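Local coordinates for protein blood group a-and b-cleaving endo-beta-galactosidase (Streptococcus pneumoniae, PDB 2YGL) that probably binds blood group carbohydrate antigens through two tandem family 51 carbohydrate-binding modules, as part of an enzyme that cleaves the A and B antigens, at residues Lys44-Leu48 / Tyr86-Gln91; Val70-Ser76 / Ala143-Lys149; Arg97-Val103 / His155-Val161; Asn261-Ser267 / Gly347-Asn353. One frame throughout, in Å; residues are numbered along the deposited sequence.

Interaction 1: Lys44-Leu48 / Tyr86-Gln91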
# COMPACT_ATOMS: atom_id res chain seq x y z
N LYS A 44 11.01 0.84 -32.55
CA LYS A 44 10.88 0.48 -31.13
C LYS A 44 12.24 0.18 -30.51
O LYS A 44 13.18 -0.20 -31.21
CB LYS A 44 9.97 -0.74 -30.97
CG LYS A 44 8.50 -0.52 -31.33
CD LYS A 44 7.70 -1.81 -31.15
CE LYS A 44 6.26 -1.66 -31.61
NZ LYS A 44 5.45 -0.82 -30.68
N ILE A 45 12.32 0.35 -29.19
CA ILE A 45 13.48 -0.07 -28.41
C ILE A 45 13.69 -1.57 -28.57
O ILE A 45 12.75 -2.36 -28.44
CB ILE A 45 13.30 0.29 -26.91
CG1 ILE A 45 13.37 1.80 -26.71
CG2 ILE A 45 14.35 -0.43 -26.04
CD1 ILE A 45 12.80 2.29 -25.39
N SER A 46 14.92 -1.97 -28.89
CA SER A 46 15.25 -3.38 -29.01
C SER A 46 16.63 -3.72 -28.46
O SER A 46 17.57 -2.93 -28.58
CB SER A 46 15.10 -3.88 -30.45
OG SER A 46 16.01 -3.24 -31.32
N LEU A 47 16.73 -4.89 -27.85
CA LEU A 47 17.97 -5.36 -27.25
C LEU A 47 18.24 -6.80 -27.61
O LEU A 47 17.32 -7.58 -27.89
CB LEU A 47 17.92 -5.22 -25.73
CG LEU A 47 18.10 -3.82 -25.13
CD1 LEU A 47 17.86 -3.83 -23.62
CD2 LEU A 47 19.49 -3.28 -25.45
N LEU A 48 19.53 -7.15 -27.61
CA LEU A 48 19.96 -8.53 -27.78
C LEU A 48 19.73 -9.27 -26.46
O LEU A 48 20.24 -8.87 -25.41
CB LEU A 48 21.44 -8.56 -28.15
CG LEU A 48 22.01 -9.74 -28.94
CD1 LEU A 48 21.37 -9.85 -30.31
CD2 LEU A 48 23.51 -9.57 -29.07
N TYR A 86 15.29 -3.79 -18.33
CA TYR A 86 16.39 -4.40 -19.08
C TYR A 86 17.29 -3.28 -19.59
O TYR A 86 16.81 -2.28 -20.11
CB TYR A 86 15.85 -5.21 -20.26
CG TYR A 86 15.03 -6.41 -19.88
CD1 TYR A 86 13.65 -6.30 -19.64
CD2 TYR A 86 15.61 -7.68 -19.77
CE1 TYR A 86 12.89 -7.40 -19.29
CE2 TYR A 86 14.85 -8.79 -19.43
CZ TYR A 86 13.49 -8.64 -19.19
OH TYR A 86 12.72 -9.73 -18.85
N ILE A 87 18.60 -3.46 -19.43
CA ILE A 87 19.56 -2.46 -19.90
C ILE A 87 20.52 -3.00 -20.95
O ILE A 87 20.86 -4.19 -20.94
CB ILE A 87 20.37 -1.80 -18.74
CG1 ILE A 87 21.05 -2.87 -17.87
CG2 ILE A 87 19.48 -0.88 -17.92
CD1 ILE A 87 22.16 -2.34 -16.97
N GLY A 88 20.95 -2.12 -21.84
CA GLY A 88 21.92 -2.44 -22.88
C GLY A 88 22.00 -1.31 -23.87
O GLY A 88 21.34 -0.28 -23.71
N ILE A 89 22.81 -1.49 -24.91
CA ILE A 89 22.89 -0.53 -26.00
C ILE A 89 21.88 -0.94 -27.06
O ILE A 89 21.87 -2.10 -27.48
CB ILE A 89 24.32 -0.43 -26.59
CG1 ILE A 89 25.31 0.03 -25.51
CG2 ILE A 89 24.35 0.52 -27.79
CD1 ILE A 89 26.77 -0.12 -25.88
N ASP A 90 21.04 -0.00 -27.48
CA ASP A 90 19.99 -0.29 -28.46
C ASP A 90 20.56 -0.82 -29.78
O ASP A 90 21.62 -0.38 -30.24
CB ASP A 90 19.14 0.95 -28.73
CG ASP A 90 17.83 0.61 -29.39
OD1 ASP A 90 16.88 0.22 -28.68
OD2 ASP A 90 17.75 0.72 -30.63
N GLN A 91 19.83 -1.76 -30.38
CA GLN A 91 20.22 -2.36 -31.66
C GLN A 91 20.34 -1.36 -32.81
O GLN A 91 21.01 -1.63 -33.80
CB GLN A 91 19.25 -3.49 -32.04
CG GLN A 91 19.40 -4.75 -31.20
CD GLN A 91 20.65 -5.54 -31.55
OE1 GLN A 91 21.63 -5.53 -30.81
NE2 GLN A 91 20.62 -6.21 -32.70
O HOH W 1 15.74 -0.41 -32.02
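With chi1 at -163°, Asp90 carries its CG opposite its own backbone N, and the carboxylate swings in toward Ser46. Leu47 has its CG opposite its carbonyl carbon, chi1 -77°, and the two methyls at its end turn back to the chain corner at Gly88. Asp90 OD1 takes the backbone N-H of Ser46 at 2.9 Å. The donor meets OD1 on the syn side, 30° out of the carboxylate plane. In return, Gln91 N donates to Ser46 O at 3.1 Å. One residue is therefore gripped on both its N-H and its C=O. A water ties the other carboxylate oxygen in: it donates to Asp90 OD2 and to Lys44 O, and it accepts from Ser46 OG. Asp90 OD2 also bonds Ser92.

The contact lies in the first of the two beta-sandwich modules. Here strand 45-48, one half of a two-stranded sheet with strand 54-57, runs across the end of strand 82-87. Leu47 CD2 comes within 3.3 Å of Ile89 O and 3.6 Å of Gly88 C, so it packs directly on the Gly88 backbone. Leu47 CD1 lies 4.2 Å from Tyr86 CB. Gln91 bends at chi2, with its CB 3.3 Å from Ser46 OG and its OE1 4.0 Å from Leu48 CB.

Interaction 2: Val70-Ser76 / Ala143-Lys149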
# COMPACT_ATOMS: atom_id res chain seq x y z
N VAL A 70 21.90 11.47 -16.62
CA VAL A 70 21.04 11.20 -15.46
C VAL A 70 19.57 11.50 -15.76
O VAL A 70 19.23 12.60 -16.21
CB VAL A 70 21.50 12.00 -14.20
CG1 VAL A 70 20.49 11.85 -13.06
CG2 VAL A 70 22.88 11.55 -13.74
N ILE A 71 18.71 10.52 -15.52
CA ILE A 71 17.26 10.70 -15.60
C ILE A 71 16.65 10.34 -14.24
O ILE A 71 16.73 9.19 -13.79
CB ILE A 71 16.64 9.86 -16.74
CG1 ILE A 71 17.36 10.14 -18.06
CG2 ILE A 71 15.15 10.17 -16.89
CD1 ILE A 71 17.48 8.95 -18.98
N SER A 72 16.04 11.33 -13.60
CA SER A 72 15.53 11.18 -12.23
C SER A 72 14.02 11.33 -12.16
O SER A 72 13.41 12.09 -12.91
CB SER A 72 16.18 12.20 -11.30
OG SER A 72 17.59 12.04 -11.28
N TYR A 73 13.41 10.59 -11.22
CA TYR A 73 11.97 10.65 -10.98
C TYR A 73 11.68 10.82 -9.49
O TYR A 73 12.32 10.20 -8.64
CB TYR A 73 11.29 9.38 -11.49
CG TYR A 73 11.36 9.18 -12.99
CD1 TYR A 73 12.47 8.58 -13.58
CD2 TYR A 73 10.31 9.59 -13.82
CE1 TYR A 73 12.54 8.40 -14.95
CE2 TYR A 73 10.37 9.41 -15.20
CZ TYR A 73 11.50 8.82 -15.76
OH TYR A 73 11.57 8.63 -17.12
N ASP A 74 10.70 11.68 -9.20
CA ASP A 74 10.23 11.87 -7.83
C ASP A 74 9.22 10.78 -7.51
O ASP A 74 8.15 10.71 -8.12
CB ASP A 74 9.60 13.26 -7.66
CG ASP A 74 9.07 13.51 -6.25
OD1 ASP A 74 9.40 12.75 -5.31
OD2 ASP A 74 8.31 14.49 -6.08
N ILE A 75 9.57 9.93 -6.55
CA ILE A 75 8.69 8.84 -6.14
C ILE A 75 8.22 8.98 -4.68
O ILE A 75 7.82 8.00 -4.05
CB ILE A 75 9.34 7.44 -6.40
CG1 ILE A 75 10.69 7.30 -5.68
CG2 ILE A 75 9.48 7.20 -7.91
CD1 ILE A 75 11.20 5.88 -5.57
N SER A 76 8.27 10.21 -4.17
CA SER A 76 7.86 10.52 -2.79
C SER A 76 6.41 10.12 -2.52
O SER A 76 5.52 10.46 -3.30
CB SER A 76 8.04 12.01 -2.48
OG SER A 76 9.40 12.38 -2.56
N ALA A 143 11.60 6.00 0.22
CA ALA A 143 12.30 6.53 -0.96
C ALA A 143 11.63 7.73 -1.62
O ALA A 143 10.41 7.79 -1.75
CB ALA A 143 12.52 5.43 -1.99
N LYS A 144 12.46 8.70 -2.03
CA LYS A 144 11.99 9.95 -2.61
C LYS A 144 12.41 10.15 -4.06
O LYS A 144 11.67 10.72 -4.86
CB LYS A 144 12.46 11.14 -1.76
CG LYS A 144 11.75 11.28 -0.41
CD LYS A 144 12.43 12.31 0.48
CE LYS A 144 11.67 12.50 1.79
NZ LYS A 144 11.61 11.25 2.61
N LYS A 145 13.61 9.66 -4.40
CA LYS A 145 14.20 9.93 -5.71
C LYS A 145 14.92 8.71 -6.28
O LYS A 145 15.79 8.13 -5.62
CB LYS A 145 15.18 11.10 -5.60
CG LYS A 145 15.67 11.67 -6.92
CD LYS A 145 16.77 12.69 -6.68
CE LYS A 145 17.02 13.54 -7.90
NZ LYS A 145 17.96 14.65 -7.59
N ILE A 146 14.55 8.32 -7.49
CA ILE A 146 15.25 7.25 -8.22
C ILE A 146 15.93 7.83 -9.46
O ILE A 146 15.34 8.62 -10.20
CB ILE A 146 14.32 6.04 -8.55
CG1 ILE A 146 15.14 4.86 -9.10
CG2 ILE A 146 13.18 6.44 -9.50
CD1 ILE A 146 14.42 3.52 -9.09
N SER A 147 17.19 7.43 -9.66
CA SER A 147 18.01 7.96 -10.75
C SER A 147 18.55 6.88 -11.68
O SER A 147 19.12 5.88 -11.23
CB SER A 147 19.16 8.80 -10.19
OG SER A 147 18.70 10.08 -9.79
N LEU A 148 18.35 7.11 -12.98
CA LEU A 148 18.89 6.26 -14.03
C LEU A 148 20.16 6.90 -14.58
O LEU A 148 20.11 7.95 -15.21
CB LEU A 148 17.85 6.07 -15.14
CG LEU A 148 16.76 4.99 -15.01
CD1 LEU A 148 16.01 5.02 -13.67
CD2 LEU A 148 15.78 5.11 -16.17
N LYS A 149 21.30 6.25 -14.32
CA LYS A 149 22.61 6.81 -14.65
C LYS A 149 23.35 5.96 -15.68
O LYS A 149 23.39 4.74 -15.57
CB LYS A 149 23.46 6.94 -13.39
CG LYS A 149 22.86 7.82 -12.30
CD LYS A 149 23.56 7.61 -10.95
CE LYS A 149 24.89 8.34 -10.87
NZ LYS A 149 25.62 8.01 -9.61
O HOH W 2 18.90 14.27 -10.62
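Ser72 and Ser147 face each other across two antiparallel strands, and their OG atoms are hydrogen-bonded at 2.7 Å. Either hydroxyl could be the donor. Lys145 reaches the same spot from the next position on that face. Its CB leaves the strand beside Asp74, its non-hydrogen-bonded partner. CG passes 4.0 Å from Tyr73 O. With chi1 at -168° this CG lies anti to the backbone N, and the chain runs extended beyond it, carrying CE over to Ser72, 3.7 Å from its OG. NZ at the tip donates a weak bond to a water that also bonds Ser72 OG.

The other face is largely apolar. Ile71, Tyr73, Ile146 and Leu148 point there, with Tyr73 CB 4.0 Å from Ile146 CG2. This side looks into the sandwich core, where Ile71 and Tyr73 meet Ile61 and Leu148 meets Phe163. The backbones are joined by paired bonds between Ile71 and Leu148 and between Tyr73 and Ile146. Ile75 N then donates to Lys144 O at 2.8 Å, just past the paired strands. Ile75 CD1 rests on Ala143 CB, 3.8 Å away. An Asx turn ends strand 69-74: Asp74 OD1 accepts both Ser76 N and Ser76 OG.

The two faces thus differ in chemistry. On one, the two serine hydroxyls share a hydrogen bond and a water links Ser72 OG weakly to Lys145 NZ, while the other presents mostly hydrocarbon to the opposing sheet.

Interaction 3: Arg97-Val103 / His155-Val161. With CA (calcium ion), chain C.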
# COMPACT_ATOMS: atom_id res chain seq x y z
N ARG A 97 32.33 1.77 -35.90
CA ARG A 97 33.71 1.79 -35.41
C ARG A 97 33.76 1.21 -34.00
O ARG A 97 32.76 1.26 -33.28
CB ARG A 97 34.27 3.21 -35.42
CG ARG A 97 34.68 3.73 -36.79
CD ARG A 97 34.76 5.26 -36.84
NE ARG A 97 35.50 5.82 -35.71
CZ ARG A 97 35.99 7.06 -35.67
NH1 ARG A 97 35.85 7.88 -36.70
NH2 ARG A 97 36.64 7.47 -34.59
N SER A 98 34.91 0.66 -33.61
CA SER A 98 35.06 0.00 -32.31
C SER A 98 35.07 0.97 -31.11
O SER A 98 34.95 0.53 -29.97
CB SER A 98 36.33 -0.87 -32.30
OG SER A 98 37.48 -0.08 -32.53
N ASP A 99 35.21 2.26 -31.38
CA ASP A 99 35.12 3.29 -30.33
C ASP A 99 33.69 3.82 -30.17
O ASP A 99 33.39 4.59 -29.26
CB ASP A 99 36.12 4.43 -30.57
CG ASP A 99 35.98 5.06 -31.95
OD1 ASP A 99 35.05 4.71 -32.70
OD2 ASP A 99 36.82 5.92 -32.30
N HIS A 100 32.81 3.40 -31.08
CA HIS A 100 31.38 3.70 -31.01
C HIS A 100 30.66 2.58 -30.26
O HIS A 100 31.09 1.43 -30.31
CB HIS A 100 30.81 3.86 -32.42
CG HIS A 100 31.15 5.17 -33.07
ND1 HIS A 100 30.20 6.00 -33.61
CD2 HIS A 100 32.34 5.79 -33.25
CE1 HIS A 100 30.78 7.07 -34.11
NE2 HIS A 100 32.08 6.97 -33.90
N ALA A 101 29.55 2.93 -29.60
CA ALA A 101 28.78 1.99 -28.77
C ALA A 101 29.61 1.31 -27.67
O ALA A 101 29.66 0.08 -27.57
CB ALA A 101 28.05 0.94 -29.65
N VAL A 102 30.27 2.13 -26.86
CA VAL A 102 31.09 1.64 -25.75
C VAL A 102 30.64 2.36 -24.48
O VAL A 102 30.94 3.54 -24.28
CB VAL A 102 32.61 1.84 -26.00
CG1 VAL A 102 33.43 1.41 -24.79
CG2 VAL A 102 33.05 1.07 -27.24
N VAL A 103 29.92 1.64 -23.63
CA VAL A 103 29.38 2.20 -22.39
C VAL A 103 30.11 1.59 -21.21
O VAL A 103 30.10 0.37 -21.02
CB VAL A 103 27.85 1.97 -22.29
CG1 VAL A 103 27.32 2.32 -20.90
CG2 VAL A 103 27.13 2.79 -23.36
N HIS A 155 34.19 8.42 -25.05
CA HIS A 155 33.36 9.14 -26.01
C HIS A 155 31.89 8.76 -25.84
O HIS A 155 31.58 7.69 -25.33
CB HIS A 155 33.78 8.82 -27.45
CG HIS A 155 35.25 8.94 -27.69
ND1 HIS A 155 35.87 10.16 -27.86
CD2 HIS A 155 36.22 8.00 -27.80
CE1 HIS A 155 37.17 9.97 -28.06
NE2 HIS A 155 37.40 8.67 -28.03
N THR A 156 30.99 9.65 -26.27
CA THR A 156 29.56 9.37 -26.21
C THR A 156 29.04 8.74 -27.52
O THR A 156 27.88 8.34 -27.59
CB THR A 156 28.75 10.66 -25.92
OG1 THR A 156 28.89 11.57 -27.02
CG2 THR A 156 29.23 11.32 -24.64
N TRP A 157 29.91 8.65 -28.53
CA TRP A 157 29.54 8.16 -29.86
C TRP A 157 28.86 6.79 -29.81
O TRP A 157 29.41 5.83 -29.26
CB TRP A 157 30.76 8.08 -30.78
CG TRP A 157 31.61 9.34 -30.85
CD1 TRP A 157 31.17 10.63 -30.81
CD2 TRP A 157 33.03 9.40 -31.02
NE1 TRP A 157 32.24 11.50 -30.92
CE2 TRP A 157 33.39 10.77 -31.04
CE3 TRP A 157 34.04 8.43 -31.13
CZ2 TRP A 157 34.72 11.19 -31.18
CZ3 TRP A 157 35.36 8.85 -31.27
CH2 TRP A 157 35.68 10.22 -31.30
N GLY A 158 27.65 6.72 -30.37
CA GLY A 158 26.89 5.46 -30.47
C GLY A 158 26.37 4.88 -29.16
O GLY A 158 25.85 3.76 -29.15
N ASP A 159 26.50 5.63 -28.07
CA ASP A 159 26.09 5.14 -26.75
C ASP A 159 24.58 5.26 -26.52
O ASP A 159 24.12 5.99 -25.64
CB ASP A 159 26.85 5.86 -25.64
CG ASP A 159 28.33 5.55 -25.65
OD1 ASP A 159 28.77 4.64 -26.40
OD2 ASP A 159 29.07 6.23 -24.91
N GLU A 160 23.82 4.51 -27.32
CA GLU A 160 22.37 4.51 -27.26
C GLU A 160 21.90 3.60 -26.13
O GLU A 160 21.46 2.47 -26.37
CB GLU A 160 21.78 4.05 -28.60
CG GLU A 160 22.16 4.92 -29.80
CD GLU A 160 21.37 6.22 -29.86
OE1 GLU A 160 20.13 6.18 -29.70
OE2 GLU A 160 22.00 7.27 -30.08
N VAL A 161 22.01 4.10 -24.90
CA VAL A 161 21.57 3.34 -23.72
C VAL A 161 20.05 3.35 -23.64
O VAL A 161 19.42 4.41 -23.69
CB VAL A 161 22.19 3.88 -22.40
CG1 VAL A 161 21.51 3.27 -21.18
CG2 VAL A 161 23.69 3.59 -22.36
CA CA C . 31.28 5.56 -24.97
O HOH W 3 31.45 5.44 -27.35
O HOH W 4 33.54 5.39 -25.06
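Trp157 sets its CB squarely over the face of the His100 ring, 3.4 Å from the ring centroid and 7° off the normal. This is a CH-pi contact. Beyond it, the five-membered ring of Trp157 forms an offset stack with His100, the planes 30° apart. Asp99 comes to the indole from another direction. Its OD2 lies at the ring edge, near the plane, 3.4 Å from Trp157 CZ3, with the carboxylate turned 72° to the indole. Arg97 holds that carboxylate side-on: NE bonds Asp99 OD1 and NH2 bonds Asp99 OD2. His155 lies against the indole as well, with Trp157 CZ3 over the centre of its ring.

Behind these rings the two loops close on a calcium ion. Val102 O and His155 O bind it, each at 2.2 Å. Asp159 OD2 binds it at 2.3 Å. Two waters and Ala152 O complete the set. Asp159 OD1 accepts Val102 N at 3.0 Å, so one carboxylate serves both metal and backbone. Ala101 N donates to Trp157 O at 2.9 Å, and one of the metal waters probably donates to the same carbonyl. Gly158 has positive phi within the type II turn from Thr156 to Asp159, and its O meets the CA of Ala101. Deeper in, Val103 CG2 packs on Val161 CG2, 3.7 Å away.

The metal thus draws three carbonyl oxygens and one carboxylate together. Its charge probably offsets their mutual repulsion and steadies both loops, including the turn that carries Trp157.

Interaction 4: Asn261-Ser267 / Gly347-Asn353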
# COMPACT_ATOMS: atom_id res chain seq x y z
N ASN A 261 -11.65 -17.28 3.63
CA ASN A 261 -10.26 -16.94 3.87
C ASN A 261 -10.12 -15.50 4.38
O ASN A 261 -9.58 -14.63 3.69
CB ASN A 261 -9.45 -17.18 2.59
CG ASN A 261 -7.97 -16.91 2.78
OD1 ASN A 261 -7.41 -17.11 3.86
ND2 ASN A 261 -7.32 -16.44 1.71
N VAL A 262 -10.63 -15.26 5.59
CA VAL A 262 -10.61 -13.94 6.21
C VAL A 262 -9.19 -13.60 6.66
O VAL A 262 -8.56 -14.38 7.37
CB VAL A 262 -11.59 -13.87 7.43
CG1 VAL A 262 -11.54 -12.49 8.08
CG2 VAL A 262 -13.01 -14.21 7.00
N THR A 263 -8.71 -12.43 6.25
CA THR A 263 -7.32 -12.05 6.52
C THR A 263 -7.17 -10.81 7.39
O THR A 263 -6.08 -10.53 7.90
CB THR A 263 -6.54 -11.80 5.21
OG1 THR A 263 -7.23 -10.81 4.44
CG2 THR A 263 -6.42 -13.09 4.39
N ARG A 264 -8.25 -10.06 7.58
CA ARG A 264 -8.16 -8.74 8.21
C ARG A 264 -9.48 -8.32 8.86
O ARG A 264 -10.56 -8.58 8.33
CB ARG A 264 -7.75 -7.71 7.15
CG ARG A 264 -7.05 -6.46 7.65
CD ARG A 264 -6.64 -5.60 6.46
NE ARG A 264 -6.17 -4.27 6.85
CZ ARG A 264 -6.01 -3.26 6.00
NH1 ARG A 264 -6.28 -3.41 4.71
NH2 ARG A 264 -5.58 -2.08 6.45
N PHE A 265 -9.38 -7.68 10.02
CA PHE A 265 -10.54 -7.08 10.69
C PHE A 265 -10.30 -5.59 10.92
O PHE A 265 -9.28 -5.21 11.50
CB PHE A 265 -10.84 -7.80 12.01
CG PHE A 265 -11.85 -7.10 12.88
CD1 PHE A 265 -13.20 -7.09 12.55
CD2 PHE A 265 -11.44 -6.44 14.04
CE1 PHE A 265 -14.13 -6.44 13.35
CE2 PHE A 265 -12.37 -5.78 14.85
CZ PHE A 265 -13.72 -5.78 14.50
N ILE A 266 -11.24 -4.76 10.46
CA ILE A 266 -11.13 -3.30 10.56
C ILE A 266 -12.34 -2.70 11.26
O ILE A 266 -13.47 -2.92 10.83
CB ILE A 266 -11.05 -2.61 9.17
CG1 ILE A 266 -10.16 -3.39 8.19
CG2 ILE A 266 -10.61 -1.14 9.31
CD1 ILE A 266 -8.71 -3.31 8.48
N SER A 267 -12.09 -1.93 12.32
CA SER A 267 -13.16 -1.20 13.01
C SER A 267 -12.63 -0.10 13.92
O SER A 267 -11.59 -0.25 14.56
CB SER A 267 -14.01 -2.16 13.85
OG SER A 267 -15.14 -1.49 14.38
N GLY A 347 -17.99 0.98 11.54
CA GLY A 347 -17.49 0.59 10.22
C GLY A 347 -16.92 -0.82 10.16
O GLY A 347 -16.23 -1.17 9.20
N ALA A 348 -17.23 -1.63 11.17
CA ALA A 348 -16.66 -2.97 11.34
C ALA A 348 -16.80 -3.84 10.09
O ALA A 348 -17.91 -4.09 9.62
CB ALA A 348 -17.28 -3.68 12.54
N LEU A 349 -15.66 -4.29 9.56
CA LEU A 349 -15.64 -5.10 8.34
C LEU A 349 -14.53 -6.16 8.32
O LEU A 349 -13.56 -6.08 9.08
CB LEU A 349 -15.57 -4.20 7.09
CG LEU A 349 -14.36 -3.31 6.81
CD1 LEU A 349 -13.21 -4.11 6.19
CD2 LEU A 349 -14.76 -2.17 5.88
N PHE A 350 -14.72 -7.16 7.46
CA PHE A 350 -13.73 -8.20 7.21
C PHE A 350 -13.13 -8.05 5.81
O PHE A 350 -13.81 -7.62 4.88
CB PHE A 350 -14.37 -9.59 7.30
CG PHE A 350 -14.61 -10.09 8.70
CD1 PHE A 350 -13.66 -9.93 9.70
CD2 PHE A 350 -15.79 -10.78 9.01
CE1 PHE A 350 -13.88 -10.41 10.99
CE2 PHE A 350 -16.02 -11.26 10.29
CZ PHE A 350 -15.07 -11.08 11.28
N MET A 351 -11.86 -8.41 5.67
CA MET A 351 -11.21 -8.51 4.36
C MET A 351 -10.84 -9.96 4.06
O MET A 351 -10.48 -10.72 4.96
CB MET A 351 -9.95 -7.64 4.29
CG MET A 351 -10.15 -6.14 4.54
SD MET A 351 -10.96 -5.26 3.19
CE MET A 351 -9.77 -5.47 1.86
N ALA A 352 -10.92 -10.34 2.78
CA ALA A 352 -10.47 -11.66 2.33
C ALA A 352 -9.37 -11.52 1.28
O ALA A 352 -9.60 -11.03 0.18
CB ALA A 352 -11.64 -12.48 1.79
N ASN A 353 -8.17 -11.97 1.65
CA ASN A 353 -6.99 -11.84 0.79
C ASN A 353 -6.43 -13.20 0.41
O ASN A 353 -5.89 -13.38 -0.68
CB ASN A 353 -5.93 -10.99 1.49
CG ASN A 353 -4.70 -10.75 0.63
OD1 ASN A 353 -3.59 -11.13 1.00
ND2 ASN A 353 -4.89 -10.11 -0.52
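Phe265 and Phe350 meet on the core side of an antiparallel strand pair in the second beta-sandwich module. Phe265 CD1 lies 3.7 Å from Phe350 CE1, and the ring planes stand 58° apart. Val262 CG1 touches the Phe350 ring at CD1, also at 3.7 Å. Arg264 O lies at the edge of that ring, in its plane. Leu330 and Ile328 of the facing sheet cover the two phenylalanines.

On the other face Ile266 and Leu349 lie side by side, with CG1 of Ile266 3.7 Å from CD1 of Leu349. Leu182 of helix 179-184 packs on both. Next along this face, Arg264 and Met351 run alongside each other, CB to CB at 3.6 Å. The guanidinium of Arg264 goes on to a salt bridge with Asp318.

Ile266 and Leu349 exchange two backbone bonds. Farther out, Thr263 and Arg264 both face Met351, a classic beta bulge. Met351 N donates to Arg264 O at 3.0 Å. Met351 O accepts Thr263 N at 2.8 Å in a nearly straight bond of 174°. With chi1 at 57°, Thr263 OG1 also reaches Met351 O, in a weak bond of 3.3 Å.

Overall arrangement
Interactions 1, 2 and 3 belong to the first module, and interaction 4 to the second. Interactions 1 and 3 touch, their centres 14 Å apart. Asp90 N probably bonds Glu160 O, and Ile89 packs on Ala101 O. Both reach the sheet that holds strands 82-87 and 160-171. Interaction 2 lies in the five-stranded sheet, its centre 21 Å from that of interaction 1. Along the chain, the segments of interaction 2 alternate with those of interactions 1 and 3. Interaction 4 follows last, its centre 56 Å from that of interaction 3. The calcium site thus lies far from the second module's strand pair, in keeping with two separate sandwiches in tandem.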